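Local coordinates for PTS system, nitrogen regulatory IIA protein (Neisseria meningitidis, PDB 2A0J) that probably acts in nitrogen regulation as a IIA component of the phosphotransferase system, taking part in phosphohistidine-dependent phosphotransfer and perhaps activating a protein kinase, at residues K23-E28 / I81-P86; G62-H67 / V87-P92. All blocks are in the same frame, centred on the assembly; numbering follows the deposited sequence.

Contact 1: residues K23-E28 / I81-P86; sequences KRLFEE and IRTREP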
ATOM      1  N   LYS A  23      12.856  -3.036   3.192  1.00 22.50           N
ATOM      2  CA  LYS A  23      13.481  -3.146   1.880  1.00 27.18           C
ATOM      3  C   LYS A  23      12.868  -4.369   1.198  1.00 27.65           C
ATOM      4  O   LYS A  23      12.515  -4.334   0.014  1.00 21.54           O
ATOM      5  CB  LYS A  23      14.991  -3.337   2.059  1.00 21.72           C
ATOM      6  CG  LYS A  23      15.767  -3.734   0.819  1.00 21.76           C
ATOM      7  CD  LYS A  23      16.373  -2.526   0.131  1.00 45.14           C
ATOM      8  CE  LYS A  23      17.301  -2.947  -1.000  1.00 52.50           C
ATOM      9  NZ  LYS A  23      18.436  -3.779  -0.509  1.00 62.71           N
ATOM     10  N   ARG A  24      12.724  -5.440   1.973  1.00 26.23           N
ATOM     11  CA  ARG A  24      12.162  -6.695   1.488  1.00 26.16           C
ATOM     12  C   ARG A  24      10.712  -6.464   1.075  1.00 28.38           C
ATOM     13  O   ARG A  24      10.291  -6.846  -0.017  1.00 30.79           O
ATOM     14  CB  ARG A  24      12.234  -7.747   2.599  1.00 28.29           C
ATOM     15  CG  ARG A  24      12.261  -9.195   2.131  1.00 45.71           C
ATOM     16  CD  ARG A  24      11.036  -9.559   1.312  1.00 64.01           C
ATOM     17  NE  ARG A  24      11.397  -9.927  -0.055  1.00 82.22           N
ATOM     18  CZ  ARG A  24      12.044 -11.040  -0.388  1.00 90.65           C
ATOM     19  NH1 ARG A  24      12.402 -11.910   0.549  1.00 87.05           N
ATOM     20  NH2 ARG A  24      12.343 -11.277  -1.659  1.00 98.93           N
ATOM     21  N   LEU A  25       9.956  -5.831   1.964  1.00 22.69           N
ATOM     22  CA  LEU A  25       8.559  -5.524   1.721  1.00 18.40           C
ATOM     23  C   LEU A  25       8.397  -4.736   0.408  1.00 21.76           C
ATOM     24  O   LEU A  25       7.489  -5.001  -0.390  1.00 11.06           O
ATOM     25  CB  LEU A  25       8.025  -4.711   2.906  1.00 18.35           C
ATOM     26  CG  LEU A  25       6.543  -4.344   3.011  1.00 27.22           C
ATOM     27  CD1 LEU A  25       5.689  -5.597   3.064  1.00 28.90           C
ATOM     28  CD2 LEU A  25       6.331  -3.511   4.267  1.00 32.75           C
ATOM     29  N   PHE A  26       9.284  -3.769   0.181  1.00 17.65           N
ATOM     30  CA  PHE A  26       9.216  -2.958  -1.033  1.00 22.98           C
ATOM     31  C   PHE A  26       9.573  -3.758  -2.285  1.00 22.50           C
ATOM     32  O   PHE A  26       9.035  -3.507  -3.364  1.00 17.24           O
ATOM     33  CB  PHE A  26      10.125  -1.722  -0.912  1.00 22.99           C
ATOM     34  CG  PHE A  26       9.446  -0.521  -0.295  1.00 18.32           C
ATOM     35  CD1 PHE A  26       8.991  -0.552   1.016  1.00 22.24           C
ATOM     36  CD2 PHE A  26       9.262   0.644  -1.030  1.00 30.03           C
ATOM     37  CE1 PHE A  26       8.360   0.557   1.585  1.00 18.36           C
ATOM     38  CE2 PHE A  26       8.631   1.758  -0.470  1.00 22.09           C
ATOM     39  CZ  PHE A  26       8.181   1.714   0.835  1.00 15.31           C
ATOM     40  N   GLU A  27      10.480  -4.718  -2.153  1.00 24.58           N
ATOM     41  CA  GLU A  27      10.848  -5.536  -3.304  1.00 29.01           C
ATOM     42  C   GLU A  27       9.657  -6.376  -3.735  1.00 23.21           C
ATOM     43  O   GLU A  27       9.351  -6.471  -4.918  1.00 25.47           O
ATOM     44  CB  GLU A  27      12.033  -6.437  -2.970  1.00 38.16           C
ATOM     45  CG  GLU A  27      13.362  -5.703  -2.970  1.00 47.31           C
ATOM     46  CD  GLU A  27      14.519  -6.596  -2.589  1.00 55.85           C
ATOM     47  OE1 GLU A  27      15.673  -6.130  -2.670  1.00 77.12           O
ATOM     48  OE2 GLU A  27      14.278  -7.761  -2.206  1.00 47.89           O
ATOM     49  N   GLU A  28       8.977  -6.971  -2.762  1.00 22.33           N
ATOM     50  CA  GLU A  28       7.809  -7.788  -3.038  1.00 25.21           C
ATOM     51  C   GLU A  28       6.688  -6.960  -3.676  1.00 25.65           C
ATOM     52  O   GLU A  28       5.890  -7.482  -4.460  1.00 21.78           O
ATOM     53  CB  GLU A  28       7.307  -8.429  -1.743  1.00 34.70           C
ATOM     54  CG  GLU A  28       7.220  -9.948  -1.809  1.00 56.34           C
ATOM     55  CD  GLU A  28       6.259 -10.434  -2.879  1.00 59.02           C
ATOM     56  OE1 GLU A  28       5.038 -10.211  -2.740  1.00 57.09           O
ATOM     57  OE2 GLU A  28       6.730 -11.039  -3.864  1.00 66.62           O
ATOM     58  N   ILE A  81      -1.092  -5.392   1.813  1.00 21.06           N
ATOM     59  CA  ILE A  81      -0.307  -6.424   2.485  1.00 22.50           C
ATOM     60  C   ILE A  81      -0.493  -6.476   3.997  1.00 23.75           C
ATOM     61  O   ILE A  81      -0.425  -5.453   4.677  1.00 21.68           O
ATOM     62  CB  ILE A  81       1.200  -6.244   2.244  1.00 22.00           C
ATOM     63  CG1 ILE A  81       1.510  -6.313   0.751  1.00 16.47           C
ATOM     64  CG2 ILE A  81       1.969  -7.312   3.018  1.00  9.66           C
ATOM     65  CD1 ILE A  81       2.999  -6.206   0.433  1.00  9.65           C
ATOM     66  N   ARG A  82      -0.716  -7.686   4.507  1.00 26.07           N
ATOM     67  CA  ARG A  82      -0.875  -7.937   5.940  1.00 24.25           C
ATOM     68  C   ARG A  82       0.321  -8.814   6.307  1.00 21.97           C
ATOM     69  O   ARG A  82       0.435  -9.951   5.841  1.00 15.17           O
ATOM     70  CB  ARG A  82      -2.178  -8.693   6.223  1.00 16.33           C
ATOM     71  CG  ARG A  82      -3.035  -8.098   7.336  1.00 21.75           C
ATOM     72  CD  ARG A  82      -3.145  -9.022   8.531  1.00 13.76           C
ATOM     73  NE  ARG A  82      -3.651 -10.343   8.155  1.00 33.10           N
ATOM     74  CZ  ARG A  82      -4.934 -10.666   8.053  1.00 10.29           C
ATOM     75  NH1 ARG A  82      -5.876  -9.773   8.302  1.00 34.91           N
ATOM     76  NH2 ARG A  82      -5.273 -11.891   7.702  1.00 21.40           N
ATOM     77  N   THR A  83       1.218  -8.269   7.124  1.00 13.32           N
ATOM     78  CA  THR A  83       2.422  -8.979   7.532  1.00  5.13           C
ATOM     79  C   THR A  83       2.174  -9.988   8.657  1.00 10.95           C
ATOM     80  O   THR A  83       1.310  -9.788   9.507  1.00 13.34           O
ATOM     81  CB  THR A  83       3.521  -7.968   7.965  1.00 16.62           C
ATOM     82  OG1 THR A  83       3.012  -7.112   8.999  1.00 25.52           O
ATOM     83  CG2 THR A  83       3.954  -7.102   6.768  1.00  9.92           C
ATOM     84  N   ARG A  84       2.924 -11.086   8.646  1.00 19.09           N
ATOM     85  CA  ARG A  84       2.782 -12.104   9.680  1.00 26.41           C
ATOM     86  C   ARG A  84       3.271 -11.508  10.995  1.00 30.17           C
ATOM     87  O   ARG A  84       2.722 -11.782  12.064  1.00 25.13           O
ATOM     88  CB  ARG A  84       3.614 -13.339   9.335  1.00 23.09           C
ATOM     89  CG  ARG A  84       3.418 -14.493  10.304  1.00 33.47           C
ATOM     90  CD  ARG A  84       4.216 -15.714   9.876  1.00 31.98           C
ATOM     91  NE  ARG A  84       3.954 -16.053   8.483  1.00 39.62           N
ATOM     92  CZ  ARG A  84       4.500 -17.081   7.846  1.00 48.42           C
ATOM     93  NH1 ARG A  84       5.345 -17.881   8.482  1.00 64.81           N
ATOM     94  NH2 ARG A  84       4.203 -17.305   6.574  1.00 40.99           N
ATOM     95  N   GLU A  85       4.309 -10.682  10.892  1.00 29.47           N
ATOM     96  CA  GLU A  85       4.905 -10.011  12.040  1.00 29.32           C
ATOM     97  C   GLU A  85       5.062  -8.529  11.701  1.00 18.03           C
ATOM     98  O   GLU A  85       5.229  -8.171  10.542  1.00 11.30           O
ATOM     99  CB  GLU A  85       6.280 -10.614  12.345  1.00 27.53           C
ATOM    100  CG  GLU A  85       6.430 -11.224  13.729  1.00 33.45           C
ATOM    101  CD  GLU A  85       5.647 -12.509  13.900  1.00 42.84           C
ATOM    102  OE1 GLU A  85       4.402 -12.458  13.900  1.00 43.93           O
ATOM    103  OE2 GLU A  85       6.283 -13.576  14.032  1.00 58.08           O
ATOM    104  N   PRO A  86       4.987  -7.646  12.707  1.00 24.49           N
ATOM    105  CA  PRO A  86       5.140  -6.212  12.418  1.00 22.09           C
ATOM    106  C   PRO A  86       6.527  -5.905  11.829  1.00 28.03           C
ATOM    107  O   PRO A  86       7.495  -6.627  12.077  1.00 29.67           O
ATOM    108  CB  PRO A  86       4.916  -5.561  13.782  1.00 25.20           C
ATOM    109  CG  PRO A  86       3.928  -6.524  14.450  1.00 12.74           C
ATOM    110  CD  PRO A  86       4.517  -7.868  14.091  1.00 12.46           C
TER
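L25 of helix 22-33 meets I81 and T83 of strand 77-83 in a small, apolar helix-on-sheet contact. Strand 77-83 is an inner strand of the four-stranded mixed sheet, flanked by strands 13-17 and 97-106, and the helix lies across its face. The evidence that this is side-chain packing alone is the separation of the backbones: the nearest CA atoms, those of L25 and I81, are 8.9 Å apart, and the segments together bury 128 Å².

One methyl of the leucine does the touching. L25 CD1 lies 3.8 Å from I81 CD1 and 4.1 Å from I81 CG2, so it meets both the end of the longer isoleucine branch and the shorter methyl. The two side chains run past one another in opposite directions rather than meeting head-on. With CG anti to the backbone N (chi1 -174°), the leucine fork extends from the helix toward the sheet. T83 CG2 adds a looser approach, 4.4 Å from L25 CD1.

The threonine divides its polar and apolar ends. While its methyl faces the helix, T83 OG1 donates to E85 O over 2.9 Å; the hydroxyl sits above the carbonyl plane, 58° out of it, and so is not aimed at a lone pair. This bond spans the corner that the chain turns at R84 and E85. Around the contact, M17 and I100 from the two flanking strands also pack on L25. R84 anchors the corner by salt bridges to D16 and E18.

Methyl groups thus make all the close approaches, and the threonine hydroxyl beside them bonds to E85 O and, weakly, to S98 OG, consistent with hydrophobic burial holding this part of the helix to the sheet.

Contact 2: residues G62-H67 / V87-P92; sequences GVAIPH and VGFDAP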
ATOM      1  N   GLY A  62       0.651   1.134  13.230  1.00 18.81           N
ATOM      2  CA  GLY A  62       0.782  -0.067  12.417  1.00 12.13           C
ATOM      3  C   GLY A  62       0.330   0.020  10.969  1.00 20.52           C
ATOM      4  O   GLY A  62       0.301  -0.996  10.267  1.00 23.43           O
ATOM      5  N   VAL A  63      -0.023   1.221  10.521  1.00  9.45           N
ATOM      6  CA  VAL A  63      -0.467   1.430   9.153  1.00 14.48           C
ATOM      7  C   VAL A  63       0.523   2.274   8.345  1.00 21.75           C
ATOM      8  O   VAL A  63       1.301   3.051   8.903  1.00 21.61           O
ATOM      9  CB  VAL A  63      -1.830   2.132   9.119  1.00 21.93           C
ATOM     10  CG1 VAL A  63      -2.276   2.331   7.666  1.00 20.29           C
ATOM     11  CG2 VAL A  63      -2.851   1.317   9.905  1.00  6.94           C
ATOM     12  N   ALA A  64       0.488   2.108   7.025  1.00 19.60           N
ATOM     13  CA  ALA A  64       1.357   2.853   6.120  1.00 14.61           C
ATOM     14  C   ALA A  64       0.751   2.861   4.715  1.00 17.94           C
ATOM     15  O   ALA A  64      -0.058   1.993   4.364  1.00 15.43           O
ATOM     16  CB  ALA A  64       2.756   2.228   6.095  1.00  6.54           C
ATOM     17  N   ILE A  65       1.153   3.841   3.914  1.00  9.07           N
ATOM     18  CA  ILE A  65       0.656   3.984   2.551  1.00  7.95           C
ATOM     19  C   ILE A  65       1.769   4.357   1.582  1.00 10.87           C
ATOM     20  O   ILE A  65       1.827   5.485   1.101  1.00 10.63           O
ATOM     21  CB  ILE A  65      -0.438   5.074   2.461  1.00 19.19           C
ATOM     22  CG1 ILE A  65       0.028   6.340   3.196  1.00 34.04           C
ATOM     23  CG2 ILE A  65      -1.748   4.554   3.033  1.00 21.04           C
ATOM     24  CD1 ILE A  65      -0.839   7.560   2.957  1.00 34.92           C
ATOM     25  N   PRO A  66       2.673   3.412   1.281  1.00  7.82           N
ATOM     26  CA  PRO A  66       3.758   3.734   0.349  1.00  8.03           C
ATOM     27  C   PRO A  66       3.148   4.053  -1.019  1.00 16.69           C
ATOM     28  O   PRO A  66       2.189   3.403  -1.436  1.00 17.37           O
ATOM     29  CB  PRO A  66       4.591   2.444   0.314  1.00  7.17           C
ATOM     30  CG  PRO A  66       4.222   1.721   1.573  1.00  3.91           C
ATOM     31  CD  PRO A  66       2.754   2.010   1.725  1.00 12.49           C
ATOM     32  N   HIS A  67       3.687   5.045  -1.719  1.00 20.57           N
ATOM     33  CA  HIS A  67       3.150   5.382  -3.037  1.00 20.26           C
ATOM     34  C   HIS A  67       4.175   6.053  -3.961  1.00 24.01           C
ATOM     35  O   HIS A  67       5.219   6.530  -3.507  1.00 25.63           O
ATOM     36  CB  HIS A  67       1.908   6.275  -2.888  1.00 23.32           C
ATOM     37  CG  HIS A  67       2.138   7.512  -2.075  1.00 13.10           C
ATOM     38  ND1 HIS A  67       2.116   7.514  -0.697  1.00 13.16           N
ATOM     39  CD2 HIS A  67       2.414   8.785  -2.448  1.00  8.13           C
ATOM     40  CE1 HIS A  67       2.368   8.735  -0.256  1.00 19.89           C
ATOM     41  NE2 HIS A  67       2.553   9.525  -1.300  1.00 21.16           N
ATOM     42  N   VAL A  87       6.617  -4.839  11.045  1.00 26.36           N
ATOM     43  CA  VAL A  87       7.874  -4.449  10.410  1.00 16.70           C
ATOM     44  C   VAL A  87       8.261  -3.022  10.768  1.00 12.18           C
ATOM     45  O   VAL A  87       7.424  -2.120  10.724  1.00 15.38           O
ATOM     46  CB  VAL A  87       7.768  -4.573   8.862  1.00 21.70           C
ATOM     47  CG1 VAL A  87       8.887  -3.799   8.180  1.00 21.63           C
ATOM     48  CG2 VAL A  87       7.831  -6.032   8.461  1.00 14.64           C
ATOM     49  N   GLY A  88       9.528  -2.832  11.138  1.00 15.97           N
ATOM     50  CA  GLY A  88      10.021  -1.503  11.481  1.00 18.03           C
ATOM     51  C   GLY A  88       9.892  -0.643  10.244  1.00 15.20           C
ATOM     52  O   GLY A  88      10.585  -0.869   9.256  1.00 14.61           O
ATOM     53  N   PHE A  89       9.000   0.339  10.296  1.00 11.97           N
ATOM     54  CA  PHE A  89       8.734   1.202   9.153  1.00 14.87           C
ATOM     55  C   PHE A  89       9.216   2.633   9.338  1.00 19.29           C
ATOM     56  O   PHE A  89       8.914   3.495   8.512  1.00 25.55           O
ATOM     57  CB  PHE A  89       7.228   1.232   8.886  1.00 11.41           C
ATOM     58  CG  PHE A  89       6.864   1.173   7.434  1.00  8.72           C
ATOM     59  CD1 PHE A  89       6.917  -0.034   6.739  1.00 20.56           C
ATOM     60  CD2 PHE A  89       6.469   2.325   6.753  1.00 19.15           C
ATOM     61  CE1 PHE A  89       6.578  -0.092   5.378  1.00 24.19           C
ATOM     62  CE2 PHE A  89       6.133   2.282   5.392  1.00 18.60           C
ATOM     63  CZ  PHE A  89       6.186   1.075   4.705  1.00  7.58           C
ATOM     64  N   ASP A  90       9.950   2.894  10.414  1.00 13.20           N
ATOM     65  CA  ASP A  90      10.442   4.238  10.675  1.00 13.09           C
ATOM     66  C   ASP A  90       9.240   5.181  10.791  1.00 20.22           C
ATOM     67  O   ASP A  90       9.339   6.375  10.512  1.00 16.80           O
ATOM     68  CB  ASP A  90      11.372   4.691   9.542  1.00 19.87           C
ATOM     69  CG  ASP A  90      12.442   3.646   9.203  1.00 36.42           C
ATOM     70  OD1 ASP A  90      12.153   2.707   8.426  1.00 39.81           O
ATOM     71  OD2 ASP A  90      13.573   3.752   9.729  1.00 36.28           O
ATOM     72  N   ALA A  91       8.108   4.620  11.215  1.00 18.31           N
ATOM     73  CA  ALA A  91       6.856   5.356  11.379  1.00 19.17           C
ATOM     74  C   ALA A  91       6.943   6.587  12.284  1.00 23.03           C
ATOM     75  O   ALA A  91       7.840   6.697  13.123  1.00 21.34           O
ATOM     76  CB  ALA A  91       5.780   4.417  11.900  1.00 15.79           C
ATOM     77  N   PRO A  92       5.987   7.524  12.130  1.00 24.22           N
ATOM     78  CA  PRO A  92       5.896   8.772  12.900  1.00 22.25           C
ATOM     79  C   PRO A  92       5.703   8.613  14.412  1.00 18.49           C
ATOM     80  O   PRO A  92       5.990   9.543  15.168  1.00 23.29           O
ATOM     81  CB  PRO A  92       4.714   9.500  12.248  1.00 23.52           C
ATOM     82  CG  PRO A  92       4.712   8.983  10.863  1.00 30.59           C
ATOM     83  CD  PRO A  92       4.968   7.511  11.065  1.00 20.54           C
TER
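F89 lays one face of its ring over the methyl of A64: A64 CB is 3.4 Å from F89 CE2 and 3.8 Å from F89 CD2, a CH-pi approach displaced toward one side of the ring. P66 comes in at the ring edge instead, its CG near the ring plane and 3.8 Å from F89 CZ. The phenylalanine, from the loop between strands 86-87 and 97-106, therefore reaches two alternate residues of the edge strand 63-70. The intervening I65 turns the other way, onto L117 and F124 of helix 110-124.

Beyond P66, H67 ND1 donates to I65 O over 2.7 Å. The bond is nearly straight (169° at the hydrogen), and the oxygen lies only 4° out of the imidazole plane, which fixes the rotation of the ring. H67 belongs to the histidine signature of type-2 EIIA proteins and is probably the phosphorylated residue. K22 binds F89 O and makes a cation-pi contact with the phenyl ring.

Apolar contact on face and edge, with K22 and S56 gripping the carbonyl of F89, ties the loop to the strand that presents this histidine.

Contacts 1 and 2 have centres 10 Å apart and share one apolar layer between helix 22-33 and the sheet. Neighbouring helix residues make the join: L25 CD2 packs 3.6 Å from F89 CE1, whereas F26 CE1 is 3.8 Å from F89 CZ. F26 CZ also comes within 3.7 Å of P66 CB. L25 thus uses different methyls for the two contacts, CD1 for strand 77-83 and CD2 for the F89 loop. The probable phosphorylation site stands to one side of this layer, H67 NE2 being 11.0 Å from F89 CZ; P66, next to H67 in the chain, connects the site with the packed ring.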